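Side-chain contacts in arabinose metabolism transcriptional repressor (PDB 5D4S), which binds operator DNA through its winged helix-turn-helix domain and so probably represses arabinose-metabolism genes of Bacillus subtilis: residues A26-E31 against H62-A67; E30-W35 against Q55-S60; P48-L53 against K66-L71; G75-Y78 against G84-V87. One frame throughout, in Å; residues are numbered along the deposited sequence.

Contact 1: A26-E31 against H62-A67; sequences AQVKEE and HTIRKA. With nucleotides of chain D; nucleotides of chain C.
Val28 and Ile64 meet at about a right angle, Val28 CG1 lying 4.0 Å from Ile64 CD1. The same CG1 packs 3.7 Å from Ala67 CB; it stands anti to the backbone N of Val28 (chi1 170°), the branch turned onto helix 61-74. Lys29 lays its aliphatic part alongside: its CG is 3.4 Å from the carbonyl O of Ala67, and the chain then bends so that NZ reaches a salt bridge with Asp70. The small Ala67 lets the helices close to 8.7 Å between axes, crossing at -54°. Other sides of helix 61-74 meet DNA. Thr63 OG1 hydrogen-bonds OP2 of DC10 of chain D, the 2.5 Å modelled being doubtfully short. One face of the His62 ring lies against the amino N4 of that cytosine, 3.5 Å from CG, off towards the rim. An alanine here is likely to leave that amino group without its ring cover in the major groove. Arg65 brings its guanidinium edge to the phosphate of DG9 of chain C, NH1 donating to OP2 over 2.8 Å. Backed by this packing and set against bases and both strands, helix 61-74 is the recognition helix of the winged helix-turn-helix.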
# COMPACT_ATOMS: atom_id res chain seq x y z
N ALA B 26 -9.60 2.65 1.80
CA ALA B 26 -9.61 4.11 1.71
C ALA B 26 -10.37 4.74 2.89
O ALA B 26 -9.97 5.78 3.40
CB ALA B 26 -10.24 4.56 0.37
N GLN B 27 -11.47 4.11 3.30
CA GLN B 27 -12.22 4.59 4.45
C GLN B 27 -11.37 4.47 5.72
O GLN B 27 -11.37 5.37 6.57
CB GLN B 27 -13.53 3.83 4.61
CG GLN B 27 -14.44 3.98 3.41
CD GLN B 27 -15.72 3.18 3.54
OE1 GLN B 27 -16.39 3.22 4.58
NE2 GLN B 27 -16.07 2.45 2.49
N VAL B 28 -10.64 3.37 5.84
CA VAL B 28 -9.79 3.18 7.01
C VAL B 28 -8.69 4.24 7.01
O VAL B 28 -8.42 4.86 8.04
CB VAL B 28 -9.19 1.79 7.06
CG1 VAL B 28 -8.13 1.70 8.14
CG2 VAL B 28 -10.29 0.77 7.32
N LYS B 29 -8.08 4.48 5.84
CA LYS B 29 -7.12 5.57 5.68
C LYS B 29 -7.68 6.92 6.13
O LYS B 29 -7.00 7.69 6.81
CB LYS B 29 -6.66 5.69 4.21
CG LYS B 29 -5.63 4.68 3.81
CD LYS B 29 -5.36 4.65 2.30
CE LYS B 29 -4.78 5.97 1.80
NZ LYS B 29 -4.50 5.90 0.33
N GLU B 30 -8.91 7.22 5.70
CA GLU B 30 -9.55 8.48 6.05
C GLU B 30 -9.75 8.60 7.57
O GLU B 30 -9.50 9.66 8.14
CB GLU B 30 -10.89 8.64 5.34
CG GLU B 30 -10.80 9.50 4.09
CD GLU B 30 -12.16 9.78 3.47
OE1 GLU B 30 -13.19 9.53 4.13
OE2 GLU B 30 -12.19 10.26 2.31
N GLU B 31 -10.20 7.53 8.20
CA GLU B 31 -10.43 7.58 9.65
C GLU B 31 -9.10 7.75 10.39
O GLU B 31 -8.94 8.65 11.21
CB GLU B 31 -11.18 6.32 10.11
CG GLU B 31 -11.48 6.28 11.60
CD GLU B 31 -12.69 7.11 11.99
OE1 GLU B 31 -13.35 7.64 11.07
OE2 GLU B 31 -12.97 7.23 13.20
N HIS B 62 -5.11 -7.68 5.77
CA HIS B 62 -4.70 -7.16 4.47
C HIS B 62 -5.20 -5.73 4.23
O HIS B 62 -4.45 -4.86 3.77
CB HIS B 62 -5.21 -8.07 3.35
CG HIS B 62 -5.03 -7.50 1.97
ND1 HIS B 62 -3.93 -7.77 1.19
CD2 HIS B 62 -5.81 -6.65 1.25
CE1 HIS B 62 -4.05 -7.14 0.03
NE2 HIS B 62 -5.18 -6.44 0.05
N THR B 63 -6.46 -5.48 4.55
CA THR B 63 -7.01 -4.16 4.33
C THR B 63 -6.34 -3.14 5.26
O THR B 63 -5.98 -2.04 4.83
CB THR B 63 -8.53 -4.20 4.52
OG1 THR B 63 -9.10 -4.95 3.43
CG2 THR B 63 -9.14 -2.79 4.54
N ILE B 64 -6.14 -3.52 6.52
CA ILE B 64 -5.49 -2.61 7.46
C ILE B 64 -4.08 -2.27 6.98
O ILE B 64 -3.65 -1.11 7.02
CB ILE B 64 -5.40 -3.20 8.89
CG1 ILE B 64 -6.79 -3.31 9.54
CG2 ILE B 64 -4.49 -2.35 9.78
CD1 ILE B 64 -7.56 -1.98 9.59
N ARG B 65 -3.38 -3.28 6.49
CA ARG B 65 -2.00 -3.10 6.06
C ARG B 65 -1.92 -2.26 4.79
O ARG B 65 -0.99 -1.49 4.61
CB ARG B 65 -1.31 -4.46 5.85
CG ARG B 65 -0.86 -5.09 7.22
CD ARG B 65 0.01 -6.31 7.00
NE ARG B 65 1.22 -5.91 6.29
CZ ARG B 65 2.26 -5.34 6.87
NH1 ARG B 65 2.27 -5.13 8.18
NH2 ARG B 65 3.31 -4.98 6.14
N LYS B 66 -2.89 -2.41 3.91
CA LYS B 66 -2.96 -1.54 2.75
C LYS B 66 -3.16 -0.08 3.20
O LYS B 66 -2.43 0.81 2.74
CB LYS B 66 -4.08 -2.02 1.82
CG LYS B 66 -4.52 -1.03 0.72
CD LYS B 66 -3.41 -0.76 -0.28
CE LYS B 66 -4.01 -0.25 -1.60
NZ LYS B 66 -3.01 0.45 -2.41
N ALA B 67 -4.11 0.16 4.10
CA ALA B 67 -4.33 1.53 4.58
C ALA B 67 -3.09 2.15 5.22
O ALA B 67 -2.68 3.29 4.92
CB ALA B 67 -5.49 1.55 5.58
P DC D 10 -12.05 -7.29 3.99
OP1 DC D 10 -13.37 -6.79 4.41
OP2 DC D 10 -10.81 -6.55 4.30
O5' DC D 10 -11.96 -8.78 4.48
C5' DC D 10 -13.12 -9.60 4.43
C4' DC D 10 -12.76 -11.00 4.01
O4' DC D 10 -12.19 -10.97 2.68
C3' DC D 10 -11.66 -11.66 4.83
O3' DC D 10 -12.16 -12.16 6.07
C2' DC D 10 -11.28 -12.79 3.90
C1' DC D 10 -11.33 -12.09 2.54
N1 DC D 10 -10.00 -11.65 2.09
C2 DC D 10 -9.17 -12.57 1.45
O2 DC D 10 -9.61 -13.70 1.24
N3 DC D 10 -7.93 -12.18 1.06
C4 DC D 10 -7.51 -10.94 1.30
N4 DC D 10 -6.29 -10.60 0.90
C5 DC D 10 -8.34 -9.99 1.98
C6 DC D 10 -9.56 -10.39 2.36
P DA D 9 -11.91 -2.81 -0.43
OP1 DA D 9 -13.30 -2.44 -0.05
OP2 DA D 9 -10.75 -2.07 0.12
O5' DA D 9 -11.74 -4.32 0.01
C5' DA D 9 -12.77 -5.24 -0.23
C4' DA D 9 -12.33 -6.60 0.18
O4' DA D 9 -11.40 -7.13 -0.80
C3' DA D 9 -11.54 -6.64 1.52
O3' DA D 9 -12.22 -7.46 2.40
C2' DA D 9 -10.21 -7.25 1.14
C1' DA D 9 -10.58 -8.00 -0.12
N9 DA D 9 -9.43 -8.36 -0.93
C8 DA D 9 -8.41 -7.54 -1.33
N7 DA D 9 -7.49 -8.15 -2.03
C5 DA D 9 -7.93 -9.47 -2.07
C6 DA D 9 -7.39 -10.63 -2.66
N6 DA D 9 -6.23 -10.65 -3.33
N1 DA D 9 -8.08 -11.78 -2.51
C2 DA D 9 -9.23 -11.77 -1.83
N3 DA D 9 -9.83 -10.74 -1.23
C4 DA D 9 -9.11 -9.61 -1.39
P DG C 9 5.67 -3.36 9.24
OP1 DG C 9 6.63 -2.29 8.93
OP2 DG C 9 4.29 -3.28 8.71
O5' DG C 9 6.31 -4.75 8.84
C5' DG C 9 7.70 -4.94 9.07
C4' DG C 9 8.22 -6.06 8.23
O4' DG C 9 7.71 -7.33 8.75
C3' DG C 9 7.78 -5.97 6.77
O3' DG C 9 8.90 -6.23 5.92
C2' DG C 9 6.68 -7.02 6.65
C1' DG C 9 7.03 -8.03 7.74
N9 DG C 9 5.85 -8.67 8.34
C8 DG C 9 4.77 -8.05 8.94
N7 DG C 9 3.87 -8.90 9.39
C5 DG C 9 4.39 -10.15 9.08
C6 DG C 9 3.88 -11.45 9.32
O6 DG C 9 2.82 -11.78 9.88
N1 DG C 9 4.73 -12.44 8.84
C2 DG C 9 5.93 -12.20 8.21
N2 DG C 9 6.63 -13.26 7.81
N3 DG C 9 6.43 -10.99 7.99
C4 DG C 9 5.61 -10.02 8.44

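Contact 2: E30-W35 against Q55-S60; sequences EEISSW and QQFGVS. With nucleotides of chain D.
In the helix-turn-helix of this GntR-family domain, Phe57 ends helix 50-57 and packs its ring against the last turns of helix 24-35. Glu31 meets the ring at its edge, in plane, with CG 3.5 Å from Phe57 CZ. Trp35 and Phe57 reach toward each other from opposite directions, Trp35 CZ2 coming 3.8 Å from Phe57 CZ; the six-membered ring of Trp35 is tilted 21° from the Phe57 ring and displaced from it, with little stacking. Ile32 adds a looser apolar touch through CG1. Glu31 CG stands anti to its backbone N and the chain bends at chi2 (80°), which carries the carboxylate past the ring to Trp35. There Trp35 NE1 donates to Glu31 OE2 over 3.2 Å, reaching it from above the carboxylate plane, a bond that steadies the indole. Glu31 O accepts from both Trp35 N and Ser34 OG. Beyond Phe57 the chain turns through Gly58, which has positive phi, to Ser60, the N-cap of helix 61-74. Ser60 N, at 3.0 Å, and Ser60 OG, at 2.8 Å, join Thr63 OG1 on OP2 of DC10 of chain D, and OG also caps Thr63 N. Phe57 thus sits among all three helices, touching Val28 and Ile64, while Ile32 reaches Leu71 of helix 61-74.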
# COMPACT_ATOMS: atom_id res chain seq x y z
N GLU B 30 -8.91 7.22 5.70
CA GLU B 30 -9.55 8.48 6.05
C GLU B 30 -9.75 8.60 7.57
O GLU B 30 -9.50 9.66 8.14
CB GLU B 30 -10.89 8.64 5.34
CG GLU B 30 -10.80 9.50 4.09
CD GLU B 30 -12.16 9.78 3.47
OE1 GLU B 30 -13.19 9.53 4.13
OE2 GLU B 30 -12.19 10.26 2.31
N GLU B 31 -10.20 7.53 8.20
CA GLU B 31 -10.43 7.58 9.65
C GLU B 31 -9.10 7.75 10.39
O GLU B 31 -8.94 8.65 11.21
CB GLU B 31 -11.18 6.32 10.11
CG GLU B 31 -11.48 6.28 11.60
CD GLU B 31 -12.69 7.11 11.99
OE1 GLU B 31 -13.35 7.64 11.07
OE2 GLU B 31 -12.97 7.23 13.20
N ILE B 32 -8.13 6.90 10.08
CA ILE B 32 -6.84 6.98 10.76
C ILE B 32 -6.23 8.36 10.55
O ILE B 32 -5.73 8.97 11.50
CB ILE B 32 -5.88 5.89 10.28
CG1 ILE B 32 -6.41 4.52 10.72
CG2 ILE B 32 -4.50 6.10 10.88
CD1 ILE B 32 -5.51 3.33 10.29
N SER B 33 -6.33 8.90 9.34
CA SER B 33 -5.74 10.21 9.12
C SER B 33 -6.57 11.28 9.81
O SER B 33 -6.04 12.35 10.13
CB SER B 33 -5.59 10.50 7.62
OG SER B 33 -6.71 10.03 6.91
N SER B 34 -7.84 11.00 10.08
CA SER B 34 -8.69 11.94 10.80
C SER B 34 -8.32 11.95 12.29
O SER B 34 -8.54 12.94 12.97
CB SER B 34 -10.18 11.62 10.65
OG SER B 34 -10.57 10.60 11.55
N TRP B 35 -7.77 10.84 12.78
CA TRP B 35 -7.26 10.79 14.16
C TRP B 35 -6.04 11.70 14.31
O TRP B 35 -5.94 12.49 15.24
CB TRP B 35 -6.89 9.37 14.56
CG TRP B 35 -8.03 8.41 14.55
CD1 TRP B 35 -9.37 8.71 14.57
CD2 TRP B 35 -7.93 7.00 14.53
NE1 TRP B 35 -10.11 7.55 14.55
CE2 TRP B 35 -9.24 6.48 14.53
CE3 TRP B 35 -6.85 6.10 14.51
CZ2 TRP B 35 -9.51 5.12 14.51
CZ3 TRP B 35 -7.11 4.75 14.49
CH2 TRP B 35 -8.43 4.27 14.48
N GLN B 55 -10.22 -5.66 14.26
CA GLN B 55 -11.45 -5.88 15.02
C GLN B 55 -12.30 -4.62 15.10
O GLN B 55 -13.53 -4.68 15.13
CB GLN B 55 -11.11 -6.39 16.42
CG GLN B 55 -10.54 -7.80 16.41
CD GLN B 55 -9.65 -8.10 17.61
OE1 GLN B 55 -9.54 -7.30 18.54
NE2 GLN B 55 -9.00 -9.27 17.59
N GLN B 56 -11.66 -3.46 15.13
CA GLN B 56 -12.42 -2.25 15.38
C GLN B 56 -13.04 -1.68 14.09
O GLN B 56 -14.10 -1.03 14.14
CB GLN B 56 -11.54 -1.22 16.09
CG GLN B 56 -11.30 -1.65 17.55
CD GLN B 56 -10.14 -0.95 18.23
OE1 GLN B 56 -9.59 0.02 17.72
NE2 GLN B 56 -9.76 -1.46 19.40
N PHE B 57 -12.42 -1.96 12.95
CA PHE B 57 -12.98 -1.57 11.65
C PHE B 57 -13.72 -2.71 10.97
O PHE B 57 -14.40 -2.51 9.94
CB PHE B 57 -11.87 -1.06 10.72
CG PHE B 57 -11.41 0.33 11.04
CD1 PHE B 57 -12.25 1.41 10.86
CD2 PHE B 57 -10.13 0.56 11.53
CE1 PHE B 57 -11.84 2.70 11.16
CE2 PHE B 57 -9.72 1.84 11.84
CZ PHE B 57 -10.57 2.91 11.65
N GLY B 58 -13.58 -3.92 11.51
CA GLY B 58 -14.28 -5.07 10.97
C GLY B 58 -13.81 -5.45 9.57
O GLY B 58 -14.63 -5.78 8.70
N VAL B 59 -12.50 -5.39 9.36
CA VAL B 59 -11.89 -5.71 8.07
C VAL B 59 -10.67 -6.64 8.24
O VAL B 59 -10.21 -6.89 9.37
CB VAL B 59 -11.46 -4.43 7.31
CG1 VAL B 59 -12.67 -3.49 7.14
CG2 VAL B 59 -10.34 -3.71 8.03
N SER B 60 -10.14 -7.16 7.13
CA SER B 60 -9.03 -8.11 7.21
C SER B 60 -7.72 -7.42 7.56
O SER B 60 -7.61 -6.20 7.47
CB SER B 60 -8.87 -8.83 5.87
OG SER B 60 -8.48 -7.91 4.88
P DC D 10 -12.05 -7.29 3.99
OP1 DC D 10 -13.37 -6.79 4.41
OP2 DC D 10 -10.81 -6.55 4.30
O5' DC D 10 -11.96 -8.78 4.48
C5' DC D 10 -13.12 -9.60 4.43
C4' DC D 10 -12.76 -11.00 4.01
O4' DC D 10 -12.19 -10.97 2.68
C3' DC D 10 -11.66 -11.66 4.83
O3' DC D 10 -12.16 -12.16 6.07
C2' DC D 10 -11.28 -12.79 3.90
C1' DC D 10 -11.33 -12.09 2.54
N1 DC D 10 -10.00 -11.65 2.09
C2 DC D 10 -9.17 -12.57 1.45
O2 DC D 10 -9.61 -13.70 1.24
N3 DC D 10 -7.93 -12.18 1.06
C4 DC D 10 -7.51 -10.94 1.30
N4 DC D 10 -6.29 -10.60 0.90
C5 DC D 10 -8.34 -9.99 1.98
C6 DC D 10 -9.56 -10.39 2.36

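Contact 3: P48-L53 against K66-L71; sequences PTENEL and KAIGDL. With nucleotides of chain C.
Ile68 of helix 61-74 faces the first turn of helix 50-57, and the backbones stay well apart: the nearest CA atoms, of Glu50 and Ile68, are 9.1 Å from each other. Thr49 is the N-cap residue of helix 50-57 and forms a capping box with Glu52. Glu52 N donates to Thr49 OG1 over 3.1 Å, and Thr49 N returns a bond to Glu52 OE1 at 3.0 Å, approaching from above the carboxylate plane. Thr49 OG1 lies between its own backbone N and carbonyl carbon (chi1 68°), the position from which it can receive the Glu52 N-H. Between the helices the side chains carry the contact: Leu53 CD1 and Ile68 CD1 meet at 3.7 Å, the two chains crossing obliquely. Glu50 adds only a marginal touch, its CG 4.5 Å from Ile68 CD1, before it runs on extended to its carboxylate. That group is held by two salt bridges to helix 61-74, with Arg61 and with Arg65. Glu50 N gives a nearly straight hydrogen bond, 2.8 Å and 177°, to OP2 of DT8 of chain C. Thr49 CG2 rests beside the backbone of DT7 of chain C. The phosphate therefore sits at the N-terminal end of helix 50-57, where the helix dipole would probably favour its negative charge, while the Glu50 carboxylate close by is likely to be offset by the two arginines.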
# COMPACT_ATOMS: atom_id res chain seq x y z
N PRO B 48 -3.29 2.06 17.34
CA PRO B 48 -3.60 0.67 17.71
C PRO B 48 -2.89 -0.36 16.84
O PRO B 48 -2.52 -0.06 15.71
CB PRO B 48 -5.11 0.59 17.49
CG PRO B 48 -5.59 1.97 17.64
CD PRO B 48 -4.51 2.83 17.06
N THR B 49 -2.72 -1.56 17.38
CA THR B 49 -2.11 -2.65 16.63
C THR B 49 -2.96 -3.05 15.44
O THR B 49 -4.13 -2.67 15.34
CB THR B 49 -1.93 -3.88 17.50
OG1 THR B 49 -3.23 -4.41 17.82
CG2 THR B 49 -1.20 -3.52 18.79
N GLU B 50 -2.37 -3.82 14.53
CA GLU B 50 -3.09 -4.26 13.34
C GLU B 50 -4.28 -5.11 13.75
O GLU B 50 -5.32 -5.00 13.15
CB GLU B 50 -2.15 -5.02 12.39
CG GLU B 50 -1.20 -4.08 11.65
CD GLU B 50 -0.10 -4.82 10.87
OE1 GLU B 50 -0.16 -6.07 10.75
OE2 GLU B 50 0.83 -4.15 10.38
N ASN B 51 -4.14 -5.93 14.78
CA ASN B 51 -5.26 -6.76 15.20
C ASN B 51 -6.40 -5.97 15.85
O ASN B 51 -7.59 -6.29 15.67
CB ASN B 51 -4.78 -7.85 16.15
CG ASN B 51 -4.33 -9.09 15.41
OD1 ASN B 51 -5.04 -10.09 15.37
ND2 ASN B 51 -3.17 -9.01 14.77
N GLU B 52 -6.03 -4.93 16.60
CA GLU B 52 -7.01 -4.03 17.19
C GLU B 52 -7.75 -3.30 16.06
O GLU B 52 -8.97 -3.16 16.11
CB GLU B 52 -6.34 -3.03 18.12
CG GLU B 52 -5.88 -3.69 19.42
CD GLU B 52 -5.07 -2.77 20.29
OE1 GLU B 52 -4.54 -1.77 19.78
OE2 GLU B 52 -4.97 -3.06 21.50
N LEU B 53 -7.01 -2.86 15.06
CA LEU B 53 -7.62 -2.16 13.92
C LEU B 53 -8.54 -3.09 13.12
O LEU B 53 -9.62 -2.67 12.69
CB LEU B 53 -6.55 -1.56 13.01
CG LEU B 53 -5.77 -0.42 13.67
CD1 LEU B 53 -4.62 0.04 12.80
CD2 LEU B 53 -6.69 0.75 14.01
N LYS B 66 -2.89 -2.41 3.91
CA LYS B 66 -2.96 -1.54 2.75
C LYS B 66 -3.16 -0.08 3.20
O LYS B 66 -2.43 0.81 2.74
CB LYS B 66 -4.08 -2.02 1.82
CG LYS B 66 -4.52 -1.03 0.72
CD LYS B 66 -3.41 -0.76 -0.28
CE LYS B 66 -4.01 -0.25 -1.60
NZ LYS B 66 -3.01 0.45 -2.41
N ALA B 67 -4.11 0.16 4.10
CA ALA B 67 -4.33 1.53 4.58
C ALA B 67 -3.09 2.15 5.22
O ALA B 67 -2.68 3.29 4.92
CB ALA B 67 -5.49 1.55 5.58
N ILE B 68 -2.51 1.39 6.14
CA ILE B 68 -1.36 1.88 6.86
C ILE B 68 -0.19 2.06 5.92
O ILE B 68 0.54 3.05 6.01
CB ILE B 68 -1.01 0.94 8.02
CG1 ILE B 68 -2.03 1.12 9.15
CG2 ILE B 68 0.41 1.21 8.52
CD1 ILE B 68 -1.89 0.12 10.28
N GLY B 69 -0.02 1.14 4.99
CA GLY B 69 1.07 1.21 4.03
C GLY B 69 0.98 2.47 3.19
O GLY B 69 1.98 3.14 2.95
N ASP B 70 -0.23 2.81 2.75
CA ASP B 70 -0.39 4.06 2.01
C ASP B 70 -0.02 5.25 2.89
O ASP B 70 0.65 6.18 2.43
CB ASP B 70 -1.82 4.24 1.50
CG ASP B 70 -2.17 3.34 0.34
OD1 ASP B 70 -1.35 2.46 -0.04
OD2 ASP B 70 -3.28 3.52 -0.21
N LEU B 71 -0.48 5.23 4.14
CA LEU B 71 -0.21 6.38 5.01
C LEU B 71 1.28 6.54 5.37
O LEU B 71 1.77 7.66 5.51
CB LEU B 71 -1.07 6.28 6.29
CG LEU B 71 -2.57 6.46 6.08
CD1 LEU B 71 -3.36 6.21 7.37
CD2 LEU B 71 -2.89 7.85 5.53
P DT C 8 1.43 -3.72 15.09
OP1 DT C 8 1.22 -2.27 15.22
OP2 DT C 8 0.28 -4.66 14.98
O5' DT C 8 2.53 -3.99 13.97
C5' DT C 8 3.73 -3.22 13.99
C4' DT C 8 4.79 -3.79 13.06
O4' DT C 8 5.00 -5.19 13.36
C3' DT C 8 4.46 -3.72 11.56
O3' DT C 8 5.64 -3.40 10.84
C2' DT C 8 4.00 -5.14 11.26
C1' DT C 8 4.91 -5.94 12.18
N1 DT C 8 4.40 -7.30 12.50
C2 DT C 8 5.24 -8.37 12.33
O2 DT C 8 6.39 -8.26 11.97
N3 DT C 8 4.69 -9.57 12.63
C4 DT C 8 3.41 -9.82 13.04
O4 DT C 8 3.01 -10.97 13.28
C5 DT C 8 2.57 -8.66 13.18
C7 DT C 8 1.14 -8.81 13.62
C6 DT C 8 3.10 -7.46 12.91
P DT C 7 0.19 -6.58 20.91
OP1 DT C 7 -0.03 -5.34 21.69
OP2 DT C 7 -0.93 -7.45 20.49
O5' DT C 7 1.00 -6.23 19.60
C5' DT C 7 2.17 -5.45 19.66
C4' DT C 7 2.88 -5.48 18.31
O4' DT C 7 3.56 -6.74 18.12
C3' DT C 7 1.93 -5.33 17.09
O3' DT C 7 2.20 -4.10 16.46
C2' DT C 7 2.27 -6.52 16.16
C1' DT C 7 3.58 -7.05 16.74
N1 DT C 7 3.76 -8.51 16.58
C2 DT C 7 4.93 -8.97 16.01
O2 DT C 7 5.83 -8.24 15.64
N3 DT C 7 5.03 -10.31 15.92
C4 DT C 7 4.12 -11.25 16.29
O4 DT C 7 4.34 -12.45 16.14
C5 DT C 7 2.90 -10.73 16.87
C7 DT C 7 1.82 -11.67 17.33
C6 DT C 7 2.78 -9.39 16.99

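Contact 4: G75-Y78 against G84-V87; sequences GLLY and GTFV. With nucleotides of chain C.
Tyr78 and Phe86 exchange two backbone hydrogen bonds, Tyr78 N to Phe86 O and Phe86 N to Tyr78 O, each 2.9 Å with an angle of 158° at the hydrogen. They form the hydrogen-bonded pair of an antiparallel ladder, and Leu77 with Val87 is the neighbouring non-hydrogen-bonded pair. Phe86 O also takes a CA-H contact from Leu77 CA at 3.2 Å. On the sheet face carrying the two aromatics, Tyr78 CG occupies the position between its backbone N and carbonyl carbon (chi1 66°), which swings the ring across the ladder so that Phe86 CB lies over its face. This CH-pi contact puts CB 3.9 Å from the ring centroid, while the two rings, 18° from parallel, are displaced and hardly stack. The Tyr78 hydroxyl is hydrogen-bonded to the Asp44 carboxylate. With a serine in place of Tyr78, Phe86 CB would probably lose the ring it rests on, and Asp44 its phenolic partner. Leu77 CD1 meets Thr85 CG2 at 3.9 Å, crossing at about a right angle beside Leu71 and Ile68 of helix 61-74. The reciprocal backbone bonds thus fix the register and apolar contacts hold the hairpin to that helix, whereas Gly84 CA meets C5' of DT8 of chain C by packing, at 3.5 Å, without a hydrogen bond from either segment.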
# COMPACT_ATOMS: atom_id res chain seq x y z
N GLY B 75 4.03 9.57 4.51
CA GLY B 75 4.84 10.19 5.54
C GLY B 75 4.02 10.61 6.74
O GLY B 75 4.48 11.41 7.56
N LEU B 76 2.81 10.08 6.85
CA LEU B 76 1.92 10.38 7.97
C LEU B 76 2.18 9.46 9.16
O LEU B 76 1.97 9.84 10.31
CB LEU B 76 0.46 10.25 7.52
CG LEU B 76 -0.54 11.29 8.02
CD1 LEU B 76 -0.15 12.70 7.58
CD2 LEU B 76 -1.94 10.96 7.53
N LEU B 77 2.63 8.24 8.87
CA LEU B 77 2.92 7.23 9.90
C LEU B 77 4.26 6.57 9.64
O LEU B 77 4.76 6.60 8.52
CB LEU B 77 1.85 6.14 9.93
CG LEU B 77 0.36 6.42 10.07
CD1 LEU B 77 -0.38 5.13 9.81
CD2 LEU B 77 0.07 6.93 11.47
N TYR B 78 4.82 5.94 10.66
CA TYR B 78 5.99 5.08 10.45
C TYR B 78 5.88 3.82 11.30
O TYR B 78 5.24 3.83 12.34
CB TYR B 78 7.30 5.82 10.76
CG TYR B 78 7.52 6.22 12.21
CD1 TYR B 78 7.08 7.44 12.68
CD2 TYR B 78 8.20 5.38 13.09
CE1 TYR B 78 7.29 7.82 14.00
CE2 TYR B 78 8.42 5.75 14.41
CZ TYR B 78 7.96 6.97 14.85
OH TYR B 78 8.16 7.36 16.16
N GLY B 84 5.49 -1.31 16.64
CA GLY B 84 4.18 -0.74 16.42
C GLY B 84 4.20 0.22 15.26
O GLY B 84 5.17 0.30 14.51
N THR B 85 3.11 0.97 15.12
CA THR B 85 3.02 1.99 14.10
C THR B 85 2.66 3.29 14.81
O THR B 85 1.85 3.31 15.73
CB THR B 85 1.98 1.60 13.01
OG1 THR B 85 2.45 0.44 12.31
CG2 THR B 85 1.76 2.72 12.00
N PHE B 86 3.31 4.38 14.39
CA PHE B 86 3.31 5.64 15.12
C PHE B 86 3.00 6.82 14.21
O PHE B 86 3.31 6.76 13.02
CB PHE B 86 4.66 5.87 15.80
CG PHE B 86 5.13 4.71 16.65
CD1 PHE B 86 5.68 3.58 16.07
CD2 PHE B 86 5.04 4.77 18.02
CE1 PHE B 86 6.11 2.52 16.85
CE2 PHE B 86 5.48 3.71 18.81
CZ PHE B 86 6.01 2.58 18.22
N VAL B 87 2.42 7.89 14.76
CA VAL B 87 2.25 9.15 14.02
C VAL B 87 3.61 9.76 13.76
O VAL B 87 4.42 9.92 14.67
CB VAL B 87 1.36 10.19 14.78
CG1 VAL B 87 1.46 11.59 14.15
CG2 VAL B 87 -0.07 9.76 14.75
P DT C 8 1.43 -3.72 15.09
OP1 DT C 8 1.22 -2.27 15.22
OP2 DT C 8 0.28 -4.66 14.98
O5' DT C 8 2.53 -3.99 13.97
C5' DT C 8 3.73 -3.22 13.99
C4' DT C 8 4.79 -3.79 13.06
O4' DT C 8 5.00 -5.19 13.36
C3' DT C 8 4.46 -3.72 11.56
O3' DT C 8 5.64 -3.40 10.84
C2' DT C 8 4.00 -5.14 11.26
C1' DT C 8 4.91 -5.94 12.18
N1 DT C 8 4.40 -7.30 12.50
C2 DT C 8 5.24 -8.37 12.33
O2 DT C 8 6.39 -8.26 11.97
N3 DT C 8 4.69 -9.57 12.63
C4 DT C 8 3.41 -9.82 13.04
O4 DT C 8 3.01 -10.97 13.28
C5 DT C 8 2.57 -8.66 13.18
C7 DT C 8 1.14 -8.81 13.62
C6 DT C 8 3.10 -7.46 12.91

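Contacts 1, 2 and 3 crowd into the three-helix core, their centres 6 to 8 Å apart. Contact 1 joins helices 24-35 and 61-74, contact 2 joins 24-35 and 50-57, and contact 3 joins 50-57 and 61-74, so each helix serves two of them. Along the chain contacts 2 and 3 alternate, whereas contact 4 opens only after the others close. It ties the hairpin of strands 77-80 and 84-87, about 10 Å from contact 3 between centres, and the two meet where Ile68 and Leu71 pack on Leu77. Helices and wing thus form one unit, consistent with presenting the recognition helix and hairpin to DNA together.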